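Side-chain contacts in shikimate kinase (Aquifex aeolicus, PDB 2PT5), which probably phosphorylates the 3-hydroxyl group of shikimate with ATP and magnesium, the fifth step on the way to chorismate: residues A[100-103]-A[104-107]; A[56-59]-A[60-64]; A[152-155]-A[156-160]; A[29-32]-A[33-37]. All coordinates share one frame; numbering follows the deposited sequence.

Interaction 1. Residues A[100-103]-A[104-107]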
loop_
_atom_site.group_PDB
_atom_site.type_symbol
_atom_site.label_atom_id
_atom_site.label_comp_id
_atom_site.label_asym_id
_atom_site.label_seq_id
_atom_site.Cartn_x
_atom_site.Cartn_y
_atom_site.Cartn_z
ATOM N N ASP A 100 -8.668 4.846 -0.171
ATOM C CA ASP A 100 -9.118 5.308 -1.480
ATOM C C ASP A 100 -9.076 6.808 -1.762
ATOM O O ASP A 100 -9.619 7.600 -1.003
ATOM C CB ASP A 100 -10.556 4.817 -1.675
ATOM C CG ASP A 100 -11.044 4.964 -3.101
ATOM O OD1 ASP A 100 -12.272 5.084 -3.283
ATOM O OD2 ASP A 100 -10.213 4.935 -4.033
ATOM N N ILE A 101 -8.426 7.183 -2.861
ATOM C CA ILE A 101 -8.380 8.574 -3.305
ATOM C C ILE A 101 -8.885 8.587 -4.750
ATOM O O ILE A 101 -8.586 7.674 -5.531
ATOM C CB ILE A 101 -6.951 9.175 -3.289
ATOM C CG1 ILE A 101 -5.986 8.254 -4.031
ATOM C CG2 ILE A 101 -6.508 9.439 -1.852
ATOM C CD1 ILE A 101 -4.586 8.833 -4.181
ATOM N N PRO A 102 -9.671 9.611 -5.121
ATOM C CA PRO A 102 -10.225 9.753 -6.473
ATOM C C PRO A 102 -9.151 10.069 -7.514
ATOM O O PRO A 102 -8.061 10.530 -7.170
ATOM C CB PRO A 102 -11.237 10.884 -6.309
ATOM C CG PRO A 102 -10.611 11.732 -5.233
ATOM C CD PRO A 102 -10.131 10.700 -4.242
ATOM N N PHE A 103 -9.462 9.830 -8.785
ATOM C CA PHE A 103 -8.492 10.063 -9.855
ATOM C C PHE A 103 -7.873 11.455 -9.843
ATOM O O PHE A 103 -6.673 11.587 -10.045
ATOM C CB PHE A 103 -9.128 9.797 -11.230
ATOM C CG PHE A 103 -8.132 9.737 -12.377
ATOM C CD1 PHE A 103 -7.043 8.862 -12.337
ATOM C CD2 PHE A 103 -8.326 10.503 -13.530
ATOM C CE1 PHE A 103 -6.163 8.745 -13.430
ATOM C CE2 PHE A 103 -7.452 10.392 -14.628
ATOM C CZ PHE A 103 -6.371 9.510 -14.574
ATOM N N GLU A 104 -8.673 12.494 -9.602
ATOM C CA GLU A 104 -8.130 13.852 -9.601
ATOM C C GLU A 104 -7.075 14.062 -8.507
ATOM O O GLU A 104 -6.108 14.795 -8.712
ATOM C CB GLU A 104 -9.252 14.909 -9.474
ATOM C CG GLU A 104 -9.969 14.926 -8.131
ATOM C CD GLU A 104 -11.211 14.064 -8.109
ATOM O OE1 GLU A 104 -11.352 13.176 -8.983
ATOM O OE2 GLU A 104 -12.043 14.269 -7.203
ATOM N N VAL A 105 -7.250 13.420 -7.355
ATOM C CA VAL A 105 -6.287 13.551 -6.260
ATOM C C VAL A 105 -5.008 12.798 -6.618
ATOM O O VAL A 105 -3.896 13.283 -6.406
ATOM C CB VAL A 105 -6.850 12.982 -4.945
ATOM C CG1 VAL A 105 -5.751 12.915 -3.891
ATOM C CG2 VAL A 105 -7.999 13.862 -4.452
ATOM N N PHE A 106 -5.194 11.597 -7.155
ATOM C CA PHE A 106 -4.109 10.724 -7.592
ATOM C C PHE A 106 -3.217 11.494 -8.556
ATOM O O PHE A 106 -1.993 11.524 -8.419
ATOM C CB PHE A 106 -4.721 9.510 -8.302
ATOM C CG PHE A 106 -3.749 8.711 -9.126
ATOM C CD1 PHE A 106 -2.858 7.823 -8.525
ATOM C CD2 PHE A 106 -3.762 8.807 -10.513
ATOM C CE1 PHE A 106 -2.002 7.039 -9.295
ATOM C CE2 PHE A 106 -2.912 8.029 -11.292
ATOM C CZ PHE A 106 -2.030 7.140 -10.680
ATOM N N LEU A 107 -3.856 12.132 -9.523
ATOM C CA LEU A 107 -3.168 12.896 -10.552
ATOM C C LEU A 107 -2.336 14.037 -9.985
ATOM O O LEU A 107 -1.223 14.279 -10.433
ATOM C CB LEU A 107 -4.200 13.446 -11.530
ATOM C CG LEU A 107 -4.119 13.081 -13.011
ATOM C CD1 LEU A 107 -3.558 11.693 -13.211
ATOM C CD2 LEU A 107 -5.517 13.204 -13.599
#

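Interaction 2. Residues A[56-59]-A[60-64]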
loop_
_atom_site.group_PDB
_atom_site.type_symbol
_atom_site.label_atom_id
_atom_site.label_comp_id
_atom_site.label_asym_id
_atom_site.label_seq_id
_atom_site.Cartn_x
_atom_site.Cartn_y
_atom_site.Cartn_z
ATOM N N ARG A 56 9.243 -7.949 -8.178
ATOM C CA ARG A 56 7.855 -8.303 -7.921
ATOM C C ARG A 56 7.776 -9.535 -7.031
ATOM O O ARG A 56 6.834 -9.691 -6.252
ATOM C CB ARG A 56 7.122 -8.582 -9.232
ATOM C CG ARG A 56 6.752 -7.345 -10.042
ATOM C CD ARG A 56 6.106 -7.752 -11.365
ATOM N NE ARG A 56 5.393 -6.652 -12.010
ATOM C CZ ARG A 56 4.762 -6.754 -13.177
ATOM N NH1 ARG A 56 4.757 -7.907 -13.831
ATOM N NH2 ARG A 56 4.128 -5.706 -13.684
ATOM N N LYS A 57 8.761 -10.419 -7.152
ATOM C CA LYS A 57 8.775 -11.629 -6.342
ATOM C C LYS A 57 9.398 -11.317 -4.989
ATOM O O LYS A 57 9.023 -11.895 -3.974
ATOM C CB LYS A 57 9.557 -12.742 -7.055
ATOM C CG LYS A 57 9.439 -14.112 -6.388
ATOM C CD LYS A 57 9.946 -15.240 -7.293
ATOM C CE LYS A 57 8.956 -15.579 -8.405
ATOM N NZ LYS A 57 7.715 -16.224 -7.891
ATOM N N LEU A 58 10.336 -10.378 -4.980
ATOM C CA LEU A 58 11.014 -9.979 -3.756
ATOM C C LEU A 58 10.046 -9.315 -2.766
ATOM O O LEU A 58 10.017 -9.663 -1.579
ATOM C CB LEU A 58 12.145 -9.001 -4.083
ATOM C CG LEU A 58 13.373 -8.957 -3.169
ATOM C CD1 LEU A 58 14.135 -7.672 -3.449
ATOM C CD2 LEU A 58 12.971 -9.019 -1.704
ATOM N N GLU A 59 9.256 -8.359 -3.248
ATOM C CA GLU A 59 8.334 -7.661 -2.367
ATOM C C GLU A 59 7.278 -8.617 -1.808
ATOM O O GLU A 59 6.798 -8.439 -0.687
ATOM C CB GLU A 59 7.683 -6.467 -3.087
ATOM C CG GLU A 59 6.731 -6.814 -4.216
ATOM C CD GLU A 59 6.239 -5.578 -4.963
ATOM O OE1 GLU A 59 5.380 -5.731 -5.860
ATOM O OE2 GLU A 59 6.711 -4.456 -4.660
ATOM N N PHE A 60 6.925 -9.645 -2.573
ATOM C CA PHE A 60 5.943 -10.590 -2.063
ATOM C C PHE A 60 6.613 -11.416 -0.961
ATOM O O PHE A 60 6.004 -11.708 0.069
ATOM C CB PHE A 60 5.422 -11.497 -3.176
ATOM C CG PHE A 60 4.176 -12.251 -2.804
ATOM C CD1 PHE A 60 3.542 -12.021 -1.584
ATOM C CD2 PHE A 60 3.637 -13.191 -3.669
ATOM C CE1 PHE A 60 2.396 -12.717 -1.230
ATOM C CE2 PHE A 60 2.486 -13.893 -3.323
ATOM C CZ PHE A 60 1.867 -13.654 -2.099
ATOM N N GLU A 61 7.876 -11.774 -1.173
ATOM C CA GLU A 61 8.628 -12.535 -0.179
ATOM C C GLU A 61 8.709 -11.717 1.101
ATOM O O GLU A 61 8.481 -12.228 2.202
ATOM C CB GLU A 61 10.051 -12.818 -0.670
ATOM C CG GLU A 61 10.983 -13.322 0.436
ATOM C CD GLU A 61 12.449 -13.377 0.021
ATOM O OE1 GLU A 61 13.300 -13.634 0.901
ATOM O OE2 GLU A 61 12.749 -13.168 -1.175
ATOM N N VAL A 62 9.043 -10.439 0.943
ATOM C CA VAL A 62 9.167 -9.541 2.077
ATOM C C VAL A 62 7.836 -9.422 2.811
ATOM O O VAL A 62 7.801 -9.334 4.040
ATOM C CB VAL A 62 9.638 -8.140 1.623
ATOM C CG1 VAL A 62 9.663 -7.192 2.797
ATOM C CG2 VAL A 62 11.027 -8.241 0.997
ATOM N N LEU A 63 6.744 -9.421 2.051
ATOM C CA LEU A 63 5.422 -9.312 2.639
ATOM C C LEU A 63 5.183 -10.495 3.560
ATOM O O LEU A 63 4.762 -10.322 4.708
ATOM C CB LEU A 63 4.347 -9.290 1.553
ATOM C CG LEU A 63 2.906 -9.310 2.058
ATOM C CD1 LEU A 63 2.636 -8.051 2.882
ATOM C CD2 LEU A 63 1.943 -9.395 0.862
ATOM N N LYS A 64 5.448 -11.698 3.053
ATOM C CA LYS A 64 5.258 -12.907 3.842
ATOM C C LYS A 64 6.121 -12.908 5.104
ATOM O O LYS A 64 5.624 -13.188 6.193
ATOM C CB LYS A 64 5.568 -14.156 3.012
ATOM C CG LYS A 64 4.681 -14.358 1.797
ATOM C CD LYS A 64 4.546 -15.847 1.503
ATOM C CE LYS A 64 4.286 -16.126 0.029
ATOM N NZ LYS A 64 5.471 -15.775 -0.808
#

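Interaction 3. Residues A[152-155]-A[156-160]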
loop_
_atom_site.group_PDB
_atom_site.type_symbol
_atom_site.label_atom_id
_atom_site.label_comp_id
_atom_site.label_asym_id
_atom_site.label_seq_id
_atom_site.Cartn_x
_atom_site.Cartn_y
_atom_site.Cartn_z
ATOM N N GLU A 152 -7.568 11.956 10.296
ATOM C CA GLU A 152 -8.981 11.671 10.093
ATOM C C GLU A 152 -9.171 10.274 9.519
ATOM O O GLU A 152 -10.136 9.588 9.843
ATOM C CB GLU A 152 -9.606 12.716 9.167
ATOM C CG GLU A 152 -9.843 14.035 9.863
ATOM C CD GLU A 152 -10.567 13.844 11.181
ATOM O OE1 GLU A 152 -11.653 13.221 11.174
ATOM O OE2 GLU A 152 -10.050 14.310 12.220
ATOM N N VAL A 153 -8.242 9.856 8.668
ATOM C CA VAL A 153 -8.313 8.527 8.073
ATOM C C VAL A 153 -8.082 7.482 9.163
ATOM O O VAL A 153 -8.691 6.416 9.145
ATOM C CB VAL A 153 -7.255 8.361 6.959
ATOM C CG1 VAL A 153 -7.296 6.944 6.400
ATOM C CG2 VAL A 153 -7.500 9.394 5.862
ATOM N N VAL A 154 -7.201 7.793 10.114
ATOM C CA VAL A 154 -6.917 6.877 11.220
ATOM C C VAL A 154 -8.184 6.657 12.047
ATOM O O VAL A 154 -8.505 5.525 12.408
ATOM C CB VAL A 154 -5.781 7.417 12.143
ATOM C CG1 VAL A 154 -5.675 6.578 13.406
ATOM C CG2 VAL A 154 -4.450 7.377 11.403
ATOM N N LYS A 155 -8.901 7.737 12.349
ATOM C CA LYS A 155 -10.138 7.624 13.120
ATOM C C LYS A 155 -11.125 6.748 12.360
ATOM O O LYS A 155 -11.870 5.972 12.959
ATOM C CB LYS A 155 -10.765 8.999 13.351
ATOM C CG LYS A 155 -9.992 9.885 14.304
ATOM C CD LYS A 155 -10.646 11.248 14.414
ATOM C CE LYS A 155 -9.881 12.162 15.347
ATOM N NZ LYS A 155 -10.488 13.524 15.357
ATOM N N GLU A 156 -11.129 6.889 11.037
ATOM C CA GLU A 156 -12.008 6.099 10.182
ATOM C C GLU A 156 -11.662 4.623 10.332
ATOM O O GLU A 156 -12.537 3.779 10.537
ATOM C CB GLU A 156 -11.835 6.508 8.714
ATOM C CG GLU A 156 -12.494 7.825 8.316
ATOM C CD GLU A 156 -12.114 8.265 6.903
ATOM O OE1 GLU A 156 -12.239 7.452 5.962
ATOM O OE2 GLU A 156 -11.688 9.428 6.731
ATOM N N ILE A 157 -10.375 4.311 10.230
ATOM C CA ILE A 157 -9.938 2.928 10.342
ATOM C C ILE A 157 -10.225 2.347 11.723
ATOM O O ILE A 157 -10.767 1.250 11.838
ATOM C CB ILE A 157 -8.439 2.796 10.018
ATOM C CG1 ILE A 157 -8.195 3.198 8.559
ATOM C CG2 ILE A 157 -7.976 1.358 10.247
ATOM C CD1 ILE A 157 -6.739 3.369 8.223
ATOM N N LEU A 158 -9.859 3.083 12.771
ATOM C CA LEU A 158 -10.106 2.614 14.128
ATOM C C LEU A 158 -11.587 2.284 14.297
ATOM O O LEU A 158 -11.935 1.183 14.724
ATOM C CB LEU A 158 -9.672 3.679 15.145
ATOM C CG LEU A 158 -8.153 3.883 15.191
ATOM C CD1 LEU A 158 -7.799 5.034 16.112
ATOM C CD2 LEU A 158 -7.499 2.590 15.672
ATOM N N LEU A 159 -12.457 3.228 13.944
ATOM C CA LEU A 159 -13.894 2.997 14.070
ATOM C C LEU A 159 -14.342 1.755 13.308
ATOM O O LEU A 159 -15.223 1.025 13.763
ATOM C CB LEU A 159 -14.686 4.223 13.596
ATOM C CG LEU A 159 -14.689 5.400 14.585
ATOM C CD1 LEU A 159 -15.448 6.583 13.992
ATOM C CD2 LEU A 159 -15.331 4.960 15.894
ATOM N N SER A 160 -13.734 1.510 12.152
ATOM C CA SER A 160 -14.085 0.339 11.367
ATOM C C SER A 160 -13.555 -0.910 12.053
ATOM O O SER A 160 -14.253 -1.914 12.139
ATOM C CB SER A 160 -13.508 0.434 9.952
ATOM O OG SER A 160 -14.048 1.544 9.260
#

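Interaction 4. Residues A[29-32]-A[33-37]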
loop_
_atom_site.group_PDB
_atom_site.type_symbol
_atom_site.label_atom_id
_atom_site.label_comp_id
_atom_site.label_asym_id
_atom_site.label_seq_id
_atom_site.Cartn_x
_atom_site.Cartn_y
_atom_site.Cartn_z
ATOM N N TYR A 29 5.490 -1.304 9.379
ATOM C CA TYR A 29 6.482 -1.658 8.376
ATOM C C TYR A 29 5.919 -1.358 6.996
ATOM O O TYR A 29 4.727 -1.551 6.740
ATOM C CB TYR A 29 6.839 -3.145 8.468
ATOM C CG TYR A 29 7.750 -3.482 9.614
ATOM C CD1 TYR A 29 9.109 -3.195 9.546
ATOM C CD2 TYR A 29 7.251 -4.046 10.790
ATOM C CE1 TYR A 29 9.951 -3.451 10.618
ATOM C CE2 TYR A 29 8.090 -4.308 11.876
ATOM C CZ TYR A 29 9.438 -4.004 11.779
ATOM O OH TYR A 29 10.281 -4.228 12.839
ATOM N N ASP A 30 6.792 -0.872 6.123
ATOM C CA ASP A 30 6.430 -0.566 4.752
ATOM C C ASP A 30 7.244 -1.505 3.876
ATOM O O ASP A 30 8.470 -1.502 3.939
ATOM C CB ASP A 30 6.779 0.875 4.404
ATOM C CG ASP A 30 6.606 1.159 2.926
ATOM O OD1 ASP A 30 5.456 1.155 2.449
ATOM O OD2 ASP A 30 7.625 1.362 2.241
ATOM N N VAL A 31 6.568 -2.304 3.060
ATOM C CA VAL A 31 7.259 -3.270 2.207
ATOM C C VAL A 31 8.368 -2.671 1.346
ATOM O O VAL A 31 9.510 -3.112 1.422
ATOM C CB VAL A 31 6.271 -4.003 1.285
ATOM C CG1 VAL A 31 7.033 -4.952 0.350
ATOM C CG2 VAL A 31 5.242 -4.760 2.134
ATOM N N ASP A 32 8.039 -1.673 0.529
ATOM C CA ASP A 32 9.047 -1.067 -0.332
ATOM C C ASP A 32 10.281 -0.610 0.435
ATOM O O ASP A 32 11.411 -0.819 -0.023
ATOM C CB ASP A 32 8.448 0.104 -1.111
ATOM C CG ASP A 32 7.631 -0.351 -2.321
ATOM O OD1 ASP A 32 7.001 0.515 -2.967
ATOM O OD2 ASP A 32 7.624 -1.564 -2.633
ATOM N N GLU A 33 10.078 0.009 1.598
ATOM C CA GLU A 33 11.213 0.480 2.396
ATOM C C GLU A 33 12.040 -0.711 2.891
ATOM O O GLU A 33 13.266 -0.635 2.968
ATOM C CB GLU A 33 10.719 1.336 3.575
ATOM C CG GLU A 33 10.972 0.748 4.949
ATOM C CD GLU A 33 10.034 1.304 6.015
ATOM O OE1 GLU A 33 9.845 2.544 6.063
ATOM O OE2 GLU A 33 9.494 0.490 6.807
ATOM N N GLU A 34 11.374 -1.816 3.214
ATOM C CA GLU A 34 12.087 -3.004 3.684
ATOM C C GLU A 34 12.804 -3.681 2.519
ATOM O O GLU A 34 13.920 -4.177 2.666
ATOM C CB GLU A 34 11.113 -3.986 4.343
ATOM C CG GLU A 34 10.502 -3.446 5.619
ATOM C CD GLU A 34 11.557 -2.901 6.566
ATOM O OE1 GLU A 34 12.459 -3.663 6.959
ATOM O OE2 GLU A 34 11.492 -1.705 6.915
ATOM N N VAL A 35 12.163 -3.691 1.356
ATOM C CA VAL A 35 12.761 -4.303 0.179
ATOM C C VAL A 35 14.071 -3.601 -0.158
ATOM O O VAL A 35 15.085 -4.248 -0.416
ATOM C CB VAL A 35 11.819 -4.220 -1.034
ATOM C CG1 VAL A 35 12.572 -4.610 -2.308
ATOM C CG2 VAL A 35 10.616 -5.139 -0.814
ATOM N N GLN A 36 14.040 -2.273 -0.148
ATOM C CA GLN A 36 15.223 -1.483 -0.447
ATOM C C GLN A 36 16.320 -1.710 0.587
ATOM O O GLN A 36 17.458 -1.994 0.223
ATOM C CB GLN A 36 14.859 -0.000 -0.519
ATOM C CG GLN A 36 14.011 0.338 -1.734
ATOM C CD GLN A 36 13.582 1.794 -1.780
ATOM O OE1 GLN A 36 12.761 2.240 -0.977
ATOM N NE2 GLN A 36 14.139 2.542 -2.726
ATOM N N LYS A 37 15.978 -1.595 1.869
ATOM C CA LYS A 37 16.957 -1.798 2.930
ATOM C C LYS A 37 17.598 -3.186 2.857
ATOM O O LYS A 37 18.796 -3.336 3.112
ATOM C CB LYS A 37 16.311 -1.573 4.298
ATOM C CG LYS A 37 15.755 -0.161 4.473
ATOM C CD LYS A 37 15.430 0.174 5.932
ATOM C CE LYS A 37 14.417 -0.782 6.542
ATOM N NZ LYS A 37 14.122 -0.430 7.960
#

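Interaction 1. Residues A[100-103]-A[104-107]
Phe103 lays one face of its ring against Leu107: Leu107 CD2 sits over that face, 4.0 Å from the centroid of the Phe103 ring, a CH-pi contact. Phe103 CG, anti to the backbone N and beside the carbonyl carbon (chi1 -168°), carries the ring along the helix, where it meets Phe106 as well as Leu107. The two rings touch rim to rim, Phe103 CD1 lying 3.8 Å from Phe106 CD2, their planes inclined by 21° and neither covering the other's face. Phe130 meets both rings, edge-to-face in the case of Phe103. The contact forms where strand 95-100 of the parallel sheet gives way to helix 103-109, with Pro102 as N-cap. Pro102 O accepts a nearly straight bond from Phe106 N (3.1 Å) and a weak one from Val105 N. Pro102 CG packs tightly on the first turn, 3.5 Å from Val105 CG2. Glu104 CG stands between the backbone N and the carbonyl carbon (chi1 68°) and the chain bends at chi2, folding the carboxylate back until Glu104 OE2 is 3.5 Å from Pro102 CG. Ile101 CB lies 4.0 Å from Val105 CG1, the side chains crossing at about a right angle, while Ile101 CD1 extends to the backbone of Phe106.

Interaction 2. Residues A[56-59]-A[60-64]
Helix 52-66, which carries the predicted shikimate-binding Arg56, contributes two successive turns here, and in these turns Leu58, Glu59, Val62 and Leu63 are buried. Leu58 and Val62 make the apolar contact. Leu58 CG stands opposite the backbone N (chi1 -151°), and this brings Leu58 CD2 forward to 3.4 Å from Val62 CG2, tighter than usual for two methyl groups. The same Val62 methyl rests against the carbonyl oxygen of Leu58, which accepts from Val62 N at 2.8 Å nearly along its C=O axis. Further i+4 to i bonds run from Glu61 N to Lys57 O and from Leu63 N to Glu59 O, the last with its donor tilted 34° from the carbonyl plane. Leu58 and Val62 both face helix 31-39, whereas Phe60 and Leu63 turn to helix 84-91. Glu59 takes its CG between the backbone N and the carbonyl carbon (chi1 68°) and then runs fully extended, which carries its carboxylate to helix 31-39. Glu61, also extended, passes the end of Leu58 and forms a salt bridge with Arg38. Lys64 folds back over Phe60, Lys64 NZ lying 4.1 Å above the Phe60 ring plane and over the ring centre.

Interaction 3. Residues A[152-155]-A[156-160]
Two consecutive turns of helix 150-162 are joined by four backbone bonds from residue i+4 to residue i, among which Leu158 N to Val154 O is the straightest, 2.8 Å at 176°. Along one flank Val154 and Leu158 lie side by side and point the same way, Val154 CG1 3.8 Å from Leu158 CD1. Leu158 CG lies anti to its carbonyl carbon (chi1 -68°), which also rests it on Val154 O. Val153 and Ile157 meet more loosely and at a slant, Val153 CG1 to Ile157 CD1 4.1 Å. These four are apolar contacts of the last helix, which packs on strand 142-145 and on helix 13-24, the helix that follows the P-loop: Val153 and Ile157 touch Val144, and Val154 and Leu158 reach Leu19 and Leu24. Glu156 leans back over the preceding turn, its CG 3.3 Å from Glu152 O. One turn on, Glu156 O accepts from both Ser160 N and Ser160 OG, each at 3.0 Å and from opposite faces of its plane. Lys155, extended to its tip, bridges to Glu152, Lys155 NZ meeting Glu152 OE2 on the syn side at 3.3 Å. The lysine probably balances the charge of Glu152 alone; Glu156 has weak partners of its own, a weak hydrogen bond from Lys145 N to OE1 and a long, weak ion pair of OE2 with Lys148, while the serine hydroxyl finds its acceptor within its own helix.

Interaction 4. Residues A[29-32]-A[33-37]
Strand 28-30 runs straight into helix 31-39 at Asp30, and the first turns are tied by backbone bonds from Glu34 N to Asp30 O, Val35 N to Val31 O and Gln36 N to Asp32 O. Asp30 is the N-cap, and with Glu33 it makes a capping box. Asp30 OD2 accepts from Glu33 N at 2.9 Å, on the anti side and 35° out of the carboxylate plane. In return Asp30 N gives a 3.1 Å bond to Glu33 OE2, arriving from above that carboxylate, 59° out of its plane. The two carboxylates are turned nearly perpendicular to each other. Asp30 CG is anti to the backbone N (chi1 171°), which swings OD2 over the start of the helix, while OD1 bonds to Ser75 OG; both carboxylate oxygens are thereby engaged and the rotation of the group is fixed. Glu34 bends at chi2 so that Glu34 OE2 reaches the edge of the Tyr29 ring, in its plane and 3.8 Å from Tyr29 CD1. That oxygen also forms a salt bridge with Lys37 NZ at 3.1 Å. Glu33 OE2 and Glu34 OE2, two acceptors, lie only 3.0 Å apart; Asp30 N-H on the one and Lys37 NZ on the other probably ease their repulsion. On the inner side Val31 CG1 packs on Val35 CG2 at 3.8 Å. The Asp30 side chain lies near that of Ser14, the predicted magnesium ligand. Tyr29 and Val31 share backbone bonds with strand 72-75, next in the parallel sheet. Val31 touches Glu59 of helix 52-66, Val35 touches that helix and Ile46 of helix 43-49, and the predicted substrate ligand Asp32 meets Ile43.

In the fold
Interactions 2 and 4 are neighbours, with centres about 10 Å apart: Leu58 CD1 and Val62 CG2 each come within 3.6 Å of a Val35 methyl, CG1 and CG2 respectively. There the acids also meet, Glu59 OE2 to Asp32 OD2 3.6 Å. This pair holds the predicted shikimate ligands Arg56 and Asp32. Interactions 1, 3 and 4 each approach the predicted nucleotide site: between side chains, Ile101 is about 4 Å from Cys10, which is disulfide-linked to Cys110, Asp30 about 5 Å from Ser14 and Val154 about 7 Å from Thr15. Interactions 1 and 2 stand on opposite sides of the chain's centre, 26 Å between centres, yet Phe106 and Arg56 lie about 7 and 6 Å, side chain to side chain, from Arg133, another predicted substrate ligand.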